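Local coordinates for hypothetical UPF0204 protein AF0625 (Archaeoglobus fulgidus, PDB 1YQE), which probably hydrolyses D-aminoacyl-tRNAs to free tRNA and D-amino acids, so that wrongly charged tRNA is recycled, at residues H80-G85 / I157-E162; A240-I245 / G266-K271; Y57-D62 / G103-S108. All blocks are in the same frame, centred on the assembly; numbering follows the deposited sequence.

How the contacts relate
From the N terminus, residues 57-62 open contact 3 and residues 80-85 open contact 1 before residues 103-108 close contact 3; residues 157-162 then close contact 1, so the two loops cross. Contact 3 joins the turn before helix 61-65 to the long loop between strand 88-92 and helix 114-125, while contact 1 ties the ends of two adjacent strands of the mixed sheet beside the pyrophosphate. Contact 2 follows in series and closes a short beta-alpha-beta loop at the edge of the separate four-stranded parallel sheet. The centres of contacts 1 and 2 lie about 32 Å apart, on opposite sides of the chain's centre.

Contact 1. Residues H80-G85 / I157-E162; sequences HSSKDG and IGSTEE. With POP (pyrophosphate 2-), chain B.
The pyrophosphate pocket is built here on the C-terminal ends of two parallel neighbours in the mixed sheet, strands 73-81 and 152-159, where His-80 and Ser-81 run beside Gly-158 and Ser-159. His-80 N donates to Ile-157 O at 2.9 Å, coming from above the carbonyl plane, whereas Ser-82 N meets Ser-159 O in its carbonyl plane, on a lone pair, at 3.1 Å. The peptide before Ser-159 is cis, and Ser-159 CA makes a CA-H...O contact with His-80 O, 3.1 Å between the two heavy atoms; the indole nitrogen of Trp-164 also bonds this carbonyl. A side chain at Gly-158 would run into the same oxygen.

At the end of strand 73-81, His-80 and Ser-81 together hold one anion oxygen. Ser-81 N reaches pyrophosphate O5 at 3.0 Å, and His-80 ND1 adds a weak, bent bond. CG of His-80 lies anti to the backbone N (chi1 168°), and the ring's turn about chi2 (60°) faces ND1 to the anion and CD2 to Ser-159 OG. Arg-54 and Arg-79 hold the pyrophosphate as well.

Ser-82 to Gly-85 form a type I turn. Within it Ser-82 OG donates to Asp-84 OD2 at 2.7 Å from above the carboxylate plane. Asp-84 OD2 also bonds the hydroxyl of Tyr-199, which bonds His-80 NE2 in turn: a second shell behind the pocket. Were this aspartate an alanine, the hydroxyls of Ser-82 and Tyr-199 would probably lose their carboxylate mate and Arg-86 N its acceptor, and the turn could shift. Ser-159 CB packs against Ser-82 CB at 3.7 Å, while Ser-159 OG bonds Arg-86 O. Ser-159 O accepts a second bond, from a water at 3.0 Å that also touches Ser-81 OG weakly.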
loop_
_atom_site.group_PDB
_atom_site.type_symbol
_atom_site.label_atom_id
_atom_site.label_comp_id
_atom_site.label_asym_id
_atom_site.label_seq_id
_atom_site.Cartn_x
_atom_site.Cartn_y
_atom_site.Cartn_z
ATOM N N HIS A 80 -12.101 -2.319 2.321
ATOM C CA HIS A 80 -11.394 -3.427 2.947
ATOM C C HIS A 80 -12.457 -4.261 3.651
ATOM O O HIS A 80 -13.203 -3.746 4.481
ATOM C CB HIS A 80 -10.362 -2.939 3.969
ATOM C CG HIS A 80 -9.812 -4.036 4.830
ATOM N ND1 HIS A 80 -9.132 -5.118 4.312
ATOM C CD2 HIS A 80 -9.898 -4.249 6.165
ATOM C CE1 HIS A 80 -8.827 -5.952 5.290
ATOM N NE2 HIS A 80 -9.280 -5.449 6.424
ATOM N N SER A 81 -12.533 -5.543 3.311
ATOM C CA SER A 81 -13.519 -6.421 3.924
ATOM C C SER A 81 -12.854 -7.347 4.939
ATOM O O SER A 81 -11.868 -8.009 4.631
ATOM C CB SER A 81 -14.227 -7.248 2.844
ATOM O OG SER A 81 -15.252 -8.049 3.407
ATOM N N SER A 82 -13.391 -7.383 6.152
ATOM C CA SER A 82 -12.836 -8.235 7.195
ATOM C C SER A 82 -13.926 -8.740 8.123
ATOM O O SER A 82 -14.902 -8.036 8.394
ATOM C CB SER A 82 -11.786 -7.473 8.005
ATOM O OG SER A 82 -11.220 -8.305 9.005
ATOM N N LYS A 83 -13.751 -9.967 8.604
ATOM C CA LYS A 83 -14.713 -10.588 9.501
ATOM C C LYS A 83 -14.654 -10.003 10.909
ATOM O O LYS A 83 -15.544 -10.252 11.721
ATOM C CB LYS A 83 -14.475 -12.103 9.553
ATOM C CG LYS A 83 -13.050 -12.505 9.912
ATOM C CD LYS A 83 -12.879 -14.016 9.857
ATOM C CE LYS A 83 -11.433 -14.431 10.087
ATOM N NZ LYS A 83 -10.955 -14.101 11.458
ATOM N N ASP A 84 -13.608 -9.233 11.204
ATOM C CA ASP A 84 -13.487 -8.629 12.525
ATOM C C ASP A 84 -14.412 -7.424 12.654
ATOM O O ASP A 84 -14.651 -6.932 13.751
ATOM C CB ASP A 84 -12.036 -8.214 12.822
ATOM C CG ASP A 84 -11.479 -7.216 11.816
ATOM O OD1 ASP A 84 -12.169 -6.222 11.489
ATOM O OD2 ASP A 84 -10.331 -7.421 11.362
ATOM N N GLY A 85 -14.926 -6.956 11.521
ATOM C CA GLY A 85 -15.838 -5.824 11.523
ATOM C C GLY A 85 -15.319 -4.534 12.133
ATOM O O GLY A 85 -16.098 -3.616 12.389
ATOM N N ILE A 157 -10.665 1.545 3.355
ATOM C CA ILE A 157 -11.531 1.838 4.488
ATOM C C ILE A 157 -12.191 0.515 4.857
ATOM O O ILE A 157 -12.831 -0.109 4.004
ATOM C CB ILE A 157 -12.648 2.825 4.108
ATOM C CG1 ILE A 157 -12.042 4.149 3.649
ATOM C CG2 ILE A 157 -13.577 3.045 5.292
ATOM C CD1 ILE A 157 -13.078 5.155 3.187
ATOM N N GLY A 158 -12.010 0.053 6.071
ATOM C CA GLY A 158 -13.020 -0.920 6.454
ATOM C C GLY A 158 -13.587 -0.866 7.863
ATOM O O GLY A 158 -13.471 0.133 8.574
ATOM N N SER A 159 -14.367 -2.126 7.833
ATOM C CA SER A 159 -14.237 -3.505 7.365
ATOM C C SER A 159 -15.542 -4.040 6.786
ATOM O O SER A 159 -15.571 -5.130 6.211
ATOM C CB SER A 159 -13.782 -4.420 8.507
ATOM O OG SER A 159 -12.445 -4.141 8.885
ATOM N N THR A 160 -16.618 -3.274 6.938
ATOM C CA THR A 160 -17.918 -3.685 6.425
ATOM C C THR A 160 -18.585 -2.560 5.645
ATOM O O THR A 160 -18.042 -1.459 5.526
ATOM C CB THR A 160 -18.876 -4.099 7.565
ATOM O OG1 THR A 160 -19.432 -2.925 8.179
ATOM C CG2 THR A 160 -18.130 -4.912 8.613
ATOM N N GLU A 161 -19.775 -2.852 5.130
ATOM C CA GLU A 161 -20.557 -1.897 4.355
ATOM C C GLU A 161 -20.822 -0.616 5.143
ATOM O O GLU A 161 -20.933 0.466 4.569
ATOM C CB GLU A 161 -21.887 -2.536 3.942
ATOM C CG GLU A 161 -22.678 -1.739 2.919
ATOM C CD GLU A 161 -21.971 -1.650 1.579
ATOM O OE1 GLU A 161 -21.725 -2.709 0.963
ATOM O OE2 GLU A 161 -21.663 -0.521 1.141
ATOM N N GLU A 162 -20.933 -0.740 6.460
ATOM C CA GLU A 162 -21.171 0.427 7.299
ATOM C C GLU A 162 -20.062 1.452 7.095
ATOM O O GLU A 162 -20.318 2.654 6.988
ATOM C CB GLU A 162 -21.232 0.024 8.773
ATOM C CG GLU A 162 -22.609 -0.412 9.233
ATOM C CD GLU A 162 -23.647 0.677 9.042
ATOM O OE1 GLU A 162 -23.407 1.813 9.511
ATOM O OE2 GLU A 162 -24.701 0.398 8.428
HETATM P P1 POP B . -12.053 -7.431 -1.391
HETATM O O1 POP B . -13.193 -7.962 -0.537
HETATM O O2 POP B . -12.640 -6.498 -2.456
HETATM O O3 POP B . -11.323 -8.557 -2.107
HETATM O O POP B . -11.000 -6.501 -0.502
HETATM P P2 POP B . -9.889 -7.109 0.574
HETATM O O4 POP B . -9.987 -8.600 0.753
HETATM O O5 POP B . -10.064 -6.434 1.894
HETATM O O6 POP B . -8.484 -6.636 -0.054
HETATM O O HOH W 1 -17.676 -7.187 5.594
#

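Contact 2. Residues A240-I245 / G266-K271; sequences AEYIII and GVEVLK
Tyr-242 and Glu-268 lie side by side and point the same way, ring and carboxylate planes 20° apart, so that Glu-268 OE1 sits in plane at the ring edge, 3.2 Å from Tyr-242 CE1. The extended glutamate chain carries the carboxylate that far. On the same face of the sheet Leu-270 slants across the tyrosine, its CD1 3.9 Å from Tyr-242 CD1. Ile-243, Val-269, Ile-245 and Lys-271 lie on the opposite face; just before its strand, Val-267 meets Ile-243 at about a right angle, CG1 of Ile-243 to CG2 of Val-267 at 4.0 Å. Ile-245 CG2 approaches Val-269 CG1. Wedged between its own backbone N and carbonyl carbon (chi1 56°), Ile-245 CG1 sends CD1 over to Lys-271 CG, 4.1 Å away.

Between the two layers of side chains, strands 242-245 and 268-271 run parallel, with axes 4.7 Å apart and turned by 26°. A regular ladder joins them: Glu-268 N to Glu-241 O, Ile-243 N to Glu-268 O, Leu-270 N to Ile-243 O at 2.9 Å, and Ile-245 N to Leu-270 O.

The pair forms the two strands of a beta-alpha-beta crossover. Its helix 252-265 covers Ile-243 and Val-269 through Val-258, strand 189-194 continues the sheet beyond 242-245, and on the other face Phe-212 of strand 212-218, edge-to-face with Tyr-242, and Val-275 of helix 272-278 pack on Ile-244 and Leu-270.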
loop_
_atom_site.group_PDB
_atom_site.type_symbol
_atom_site.label_atom_id
_atom_site.label_comp_id
_atom_site.label_asym_id
_atom_site.label_seq_id
_atom_site.Cartn_x
_atom_site.Cartn_y
_atom_site.Cartn_z
ATOM N N ALA A 240 14.423 -1.218 -1.066
ATOM C CA ALA A 240 14.732 -1.188 0.355
ATOM C C ALA A 240 16.216 -1.318 0.650
ATOM O O ALA A 240 16.954 -1.983 -0.079
ATOM C CB ALA A 240 13.983 -2.302 1.068
ATOM N N GLU A 241 16.644 -0.675 1.730
ATOM C CA GLU A 241 18.034 -0.753 2.159
ATOM C C GLU A 241 18.080 -1.526 3.470
ATOM O O GLU A 241 19.142 -1.685 4.067
ATOM C CB GLU A 241 18.621 0.647 2.375
ATOM C CG GLU A 241 18.895 1.427 1.097
ATOM C CD GLU A 241 19.791 0.668 0.126
ATOM O OE1 GLU A 241 20.768 0.027 0.575
ATOM O OE2 GLU A 241 19.523 0.720 -1.096
ATOM N N TYR A 242 16.924 -2.023 3.905
ATOM C CA TYR A 242 16.839 -2.746 5.173
ATOM C C TYR A 242 15.745 -3.801 5.194
ATOM O O TYR A 242 14.808 -3.761 4.403
ATOM C CB TYR A 242 16.489 -1.785 6.313
ATOM C CG TYR A 242 17.398 -0.606 6.505
ATOM C CD1 TYR A 242 18.536 -0.702 7.309
ATOM C CD2 TYR A 242 17.114 0.619 5.904
ATOM C CE1 TYR A 242 19.363 0.395 7.512
ATOM C CE2 TYR A 242 17.941 1.723 6.100
ATOM C CZ TYR A 242 19.059 1.603 6.904
ATOM O OH TYR A 242 19.868 2.694 7.117
ATOM N N ILE A 243 15.884 -4.738 6.126
ATOM C CA ILE A 243 14.867 -5.751 6.367
ATOM C C ILE A 243 14.628 -5.591 7.864
ATOM O O ILE A 243 15.571 -5.649 8.649
ATOM C CB ILE A 243 15.346 -7.200 6.130
ATOM C CG1 ILE A 243 15.668 -7.425 4.655
ATOM C CG2 ILE A 243 14.238 -8.180 6.550
ATOM C CD1 ILE A 243 16.215 -8.805 4.348
ATOM N N ILE A 244 13.387 -5.343 8.256
ATOM C CA ILE A 244 13.072 -5.209 9.674
ATOM C C ILE A 244 12.337 -6.474 10.086
ATOM O O ILE A 244 11.447 -6.936 9.376
ATOM C CB ILE A 244 12.164 -3.988 9.942
ATOM C CG1 ILE A 244 12.931 -2.698 9.660
ATOM C CG2 ILE A 244 11.682 -4.001 11.385
ATOM C CD1 ILE A 244 12.059 -1.459 9.662
ATOM N N ILE A 245 12.714 -7.043 11.227
ATOM C CA ILE A 245 12.059 -8.252 11.704
ATOM C C ILE A 245 11.274 -7.991 12.981
ATOM O O ILE A 245 11.648 -7.144 13.796
ATOM C CB ILE A 245 13.076 -9.387 11.998
ATOM C CG1 ILE A 245 14.126 -8.898 13.001
ATOM C CG2 ILE A 245 13.721 -9.866 10.700
ATOM C CD1 ILE A 245 15.067 -9.983 13.482
ATOM N N GLY A 266 22.722 -7.112 0.013
ATOM C CA GLY A 266 23.565 -6.071 0.580
ATOM C C GLY A 266 22.812 -5.066 1.429
ATOM O O GLY A 266 23.101 -3.867 1.399
ATOM N N VAL A 267 21.834 -5.541 2.193
ATOM C CA VAL A 267 21.068 -4.647 3.046
ATOM C C VAL A 267 21.241 -5.038 4.510
ATOM O O VAL A 267 21.708 -6.136 4.813
ATOM C CB VAL A 267 19.571 -4.650 2.647
ATOM C CG1 VAL A 267 19.429 -4.165 1.201
ATOM C CG2 VAL A 267 18.977 -6.052 2.798
ATOM N N GLU A 268 20.874 -4.133 5.415
ATOM C CA GLU A 268 21.014 -4.386 6.844
ATOM C C GLU A 268 19.736 -4.868 7.529
ATOM O O GLU A 268 18.643 -4.381 7.245
ATOM C CB GLU A 268 21.524 -3.119 7.543
ATOM C CG GLU A 268 21.503 -3.198 9.065
ATOM C CD GLU A 268 22.108 -1.968 9.722
ATOM O OE1 GLU A 268 21.736 -0.838 9.338
ATOM O OE2 GLU A 268 22.952 -2.135 10.628
ATOM N N VAL A 269 19.885 -5.827 8.439
ATOM C CA VAL A 269 18.751 -6.362 9.192
ATOM C C VAL A 269 18.646 -5.638 10.532
ATOM O O VAL A 269 19.634 -5.531 11.256
ATOM C CB VAL A 269 18.919 -7.866 9.496
ATOM C CG1 VAL A 269 17.729 -8.364 10.310
ATOM C CG2 VAL A 269 19.041 -8.656 8.207
ATOM N N LEU A 270 17.448 -5.154 10.858
ATOM C CA LEU A 270 17.201 -4.444 12.113
ATOM C C LEU A 270 15.985 -4.987 12.870
ATOM O O LEU A 270 14.965 -5.333 12.265
ATOM C CB LEU A 270 16.974 -2.952 11.844
ATOM C CG LEU A 270 18.157 -2.097 11.389
ATOM C CD1 LEU A 270 17.670 -0.682 11.100
ATOM C CD2 LEU A 270 19.235 -2.083 12.467
ATOM N N LYS A 271 16.091 -5.060 14.193
ATOM C CA LYS A 271 14.974 -5.530 15.010
ATOM C C LYS A 271 13.996 -4.364 15.161
ATOM O O LYS A 271 14.419 -3.220 15.286
ATOM C CB LYS A 271 15.478 -6.018 16.375
ATOM C CG LYS A 271 16.358 -7.258 16.254
ATOM C CD LYS A 271 16.532 -8.013 17.567
ATOM C CE LYS A 271 17.488 -7.319 18.520
ATOM N NZ LYS A 271 17.779 -8.198 19.700
#

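Contact 3. Residues Y57-D62 / G103-S108; sequences YADHID and GGKPYS
The backbones come closest at Tyr-57 and Gly-103, CA to CA 4.7 Å, where the type II turn Ala-58 to Ile-61, closed by Ile-61 N to Ala-58 O at 3.1 Å and leading into helix 61-65, starts beside an irregular loop. This is surface packing of two loops, with the Tyr-57 side chain about 7 Å from the bound pyrophosphate. The Tyr-57 ring comes obliquely to the Gly-103 backbone, CE2 to N at 3.7 Å. A side chain at Gly-103, with this backbone (phi 103°, psi 155°), would strike the carbonyl oxygen of the residue before it.

Asp-59 carries the rest. With CG anti to its carbonyl carbon (chi1 -84°), its carboxylate rests on Gly-104, OD1 to CA at 3.3 Å, while OD2 turns to Glu-147 N in the neighbouring loop. Lys-105, bent at its last torsion, brings NZ to a long salt bridge with Asp-59 OD1 at 3.8 Å. Two waters bridge the same groups. One molecule links Gly-104 N to Asp-59 OD1, and another donates to Asp-59 OD1 at 2.8 Å while accepting from Lys-105 NZ at 2.6 Å.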
loop_
_atom_site.group_PDB
_atom_site.type_symbol
_atom_site.label_atom_id
_atom_site.label_comp_id
_atom_site.label_asym_id
_atom_site.label_seq_id
_atom_site.Cartn_x
_atom_site.Cartn_y
_atom_site.Cartn_z
ATOM N N TYR A 57 -8.148 -8.503 -9.122
ATOM C CA TYR A 57 -7.911 -9.296 -10.325
ATOM C C TYR A 57 -7.401 -8.411 -11.462
ATOM O O TYR A 57 -7.220 -8.873 -12.590
ATOM C CB TYR A 57 -9.195 -9.998 -10.774
ATOM C CG TYR A 57 -9.737 -10.994 -9.778
ATOM C CD1 TYR A 57 -10.853 -10.694 -9.000
ATOM C CD2 TYR A 57 -9.129 -12.237 -9.607
ATOM C CE1 TYR A 57 -11.354 -11.609 -8.073
ATOM C CE2 TYR A 57 -9.620 -13.160 -8.682
ATOM C CZ TYR A 57 -10.734 -12.837 -7.919
ATOM O OH TYR A 57 -11.227 -13.741 -7.002
ATOM N N ALA A 58 -7.151 -7.143 -11.155
ATOM C CA ALA A 58 -6.684 -6.186 -12.155
ATOM C C ALA A 58 -5.215 -6.299 -12.567
ATOM O O ALA A 58 -4.540 -5.284 -12.726
ATOM C CB ALA A 58 -6.971 -4.766 -11.676
ATOM N N ASP A 59 -4.717 -7.520 -12.740
ATOM C CA ASP A 59 -3.330 -7.718 -13.168
ATOM C C ASP A 59 -3.087 -6.956 -14.477
ATOM O O ASP A 59 -3.944 -6.952 -15.363
ATOM C CB ASP A 59 -3.043 -9.211 -13.397
ATOM C CG ASP A 59 -2.672 -9.953 -12.114
ATOM O OD1 ASP A 59 -2.742 -11.203 -12.109
ATOM O OD2 ASP A 59 -2.296 -9.303 -11.119
ATOM N N HIS A 60 -1.924 -6.315 -14.585
ATOM C CA HIS A 60 -1.544 -5.558 -15.782
ATOM C C HIS A 60 -2.399 -4.331 -16.079
ATOM O O HIS A 60 -2.317 -3.767 -17.173
ATOM C CB HIS A 60 -1.548 -6.479 -17.010
ATOM C CG HIS A 60 -0.568 -7.608 -16.918
ATOM N ND1 HIS A 60 0.793 -7.406 -16.866
ATOM C CD2 HIS A 60 -0.755 -8.945 -16.831
ATOM C CE1 HIS A 60 1.404 -8.571 -16.750
ATOM N NE2 HIS A 60 0.488 -9.521 -16.725
ATOM N N ILE A 61 -3.206 -3.895 -15.119
ATOM C CA ILE A 61 -4.049 -2.734 -15.367
ATOM C C ILE A 61 -3.225 -1.463 -15.568
ATOM O O ILE A 61 -3.684 -0.518 -16.214
ATOM C CB ILE A 61 -5.067 -2.520 -14.229
ATOM C CG1 ILE A 61 -6.147 -1.538 -14.694
ATOM C CG2 ILE A 61 -4.363 -2.012 -12.975
ATOM C CD1 ILE A 61 -7.272 -1.354 -13.710
ATOM N N ASP A 62 -2.009 -1.434 -15.027
ATOM C CA ASP A 62 -1.157 -0.263 -15.195
ATOM C C ASP A 62 -0.738 -0.129 -16.657
ATOM O O ASP A 62 -0.676 0.983 -17.190
ATOM C CB ASP A 62 0.090 -0.338 -14.301
ATOM C CG ASP A 62 0.863 -1.635 -14.469
ATOM O OD1 ASP A 62 2.083 -1.639 -14.188
ATOM O OD2 ASP A 62 0.254 -2.653 -14.867
ATOM N N GLY A 103 -6.668 -13.280 -6.401
ATOM C CA GLY A 103 -6.057 -12.456 -7.425
ATOM C C GLY A 103 -4.564 -12.631 -7.603
ATOM O O GLY A 103 -3.858 -13.043 -6.683
ATOM N N GLY A 104 -4.088 -12.315 -8.803
ATOM C CA GLY A 104 -2.674 -12.410 -9.092
ATOM C C GLY A 104 -2.120 -13.809 -9.280
ATOM O O GLY A 104 -2.866 -14.784 -9.424
ATOM N N LYS A 105 -0.794 -13.893 -9.268
ATOM C CA LYS A 105 -0.079 -15.153 -9.449
ATOM C C LYS A 105 0.756 -15.497 -8.220
ATOM O O LYS A 105 1.163 -14.614 -7.459
ATOM C CB LYS A 105 0.843 -15.047 -10.667
ATOM C CG LYS A 105 0.127 -14.665 -11.951
ATOM C CD LYS A 105 1.117 -14.476 -13.090
ATOM C CE LYS A 105 0.410 -14.364 -14.432
ATOM N NZ LYS A 105 -0.592 -13.256 -14.468
ATOM N N PRO A 106 1.035 -16.794 -8.012
ATOM C CA PRO A 106 1.834 -17.206 -6.854
ATOM C C PRO A 106 3.229 -16.586 -6.906
ATOM O O PRO A 106 3.739 -16.285 -7.985
ATOM C CB PRO A 106 1.893 -18.727 -6.993
ATOM C CG PRO A 106 0.640 -19.056 -7.747
ATOM C CD PRO A 106 0.583 -17.964 -8.782
ATOM N N TYR A 107 3.827 -16.386 -5.735
ATOM C CA TYR A 107 5.177 -15.842 -5.636
ATOM C C TYR A 107 5.458 -14.673 -6.566
ATOM O O TYR A 107 6.536 -14.585 -7.153
ATOM C CB TYR A 107 6.193 -16.958 -5.892
ATOM C CG TYR A 107 6.086 -18.085 -4.890
ATOM C CD1 TYR A 107 6.564 -17.930 -3.587
ATOM C CD2 TYR A 107 5.461 -19.284 -5.226
ATOM C CE1 TYR A 107 6.418 -18.943 -2.641
ATOM C CE2 TYR A 107 5.310 -20.302 -4.286
ATOM C CZ TYR A 107 5.790 -20.124 -2.999
ATOM O OH TYR A 107 5.644 -21.124 -2.062
ATOM N N SER A 108 4.485 -13.778 -6.695
ATOM C CA SER A 108 4.627 -12.598 -7.542
ATOM C C SER A 108 4.248 -11.383 -6.694
ATOM O O SER A 108 3.262 -11.411 -5.961
ATOM C CB SER A 108 3.711 -12.711 -8.760
ATOM O OG SER A 108 3.971 -11.673 -9.688
HETATM O O HOH W 2 -5.821 -12.086 -11.453
HETATM O O HOH W 3 -3.159 -12.748 -14.457
#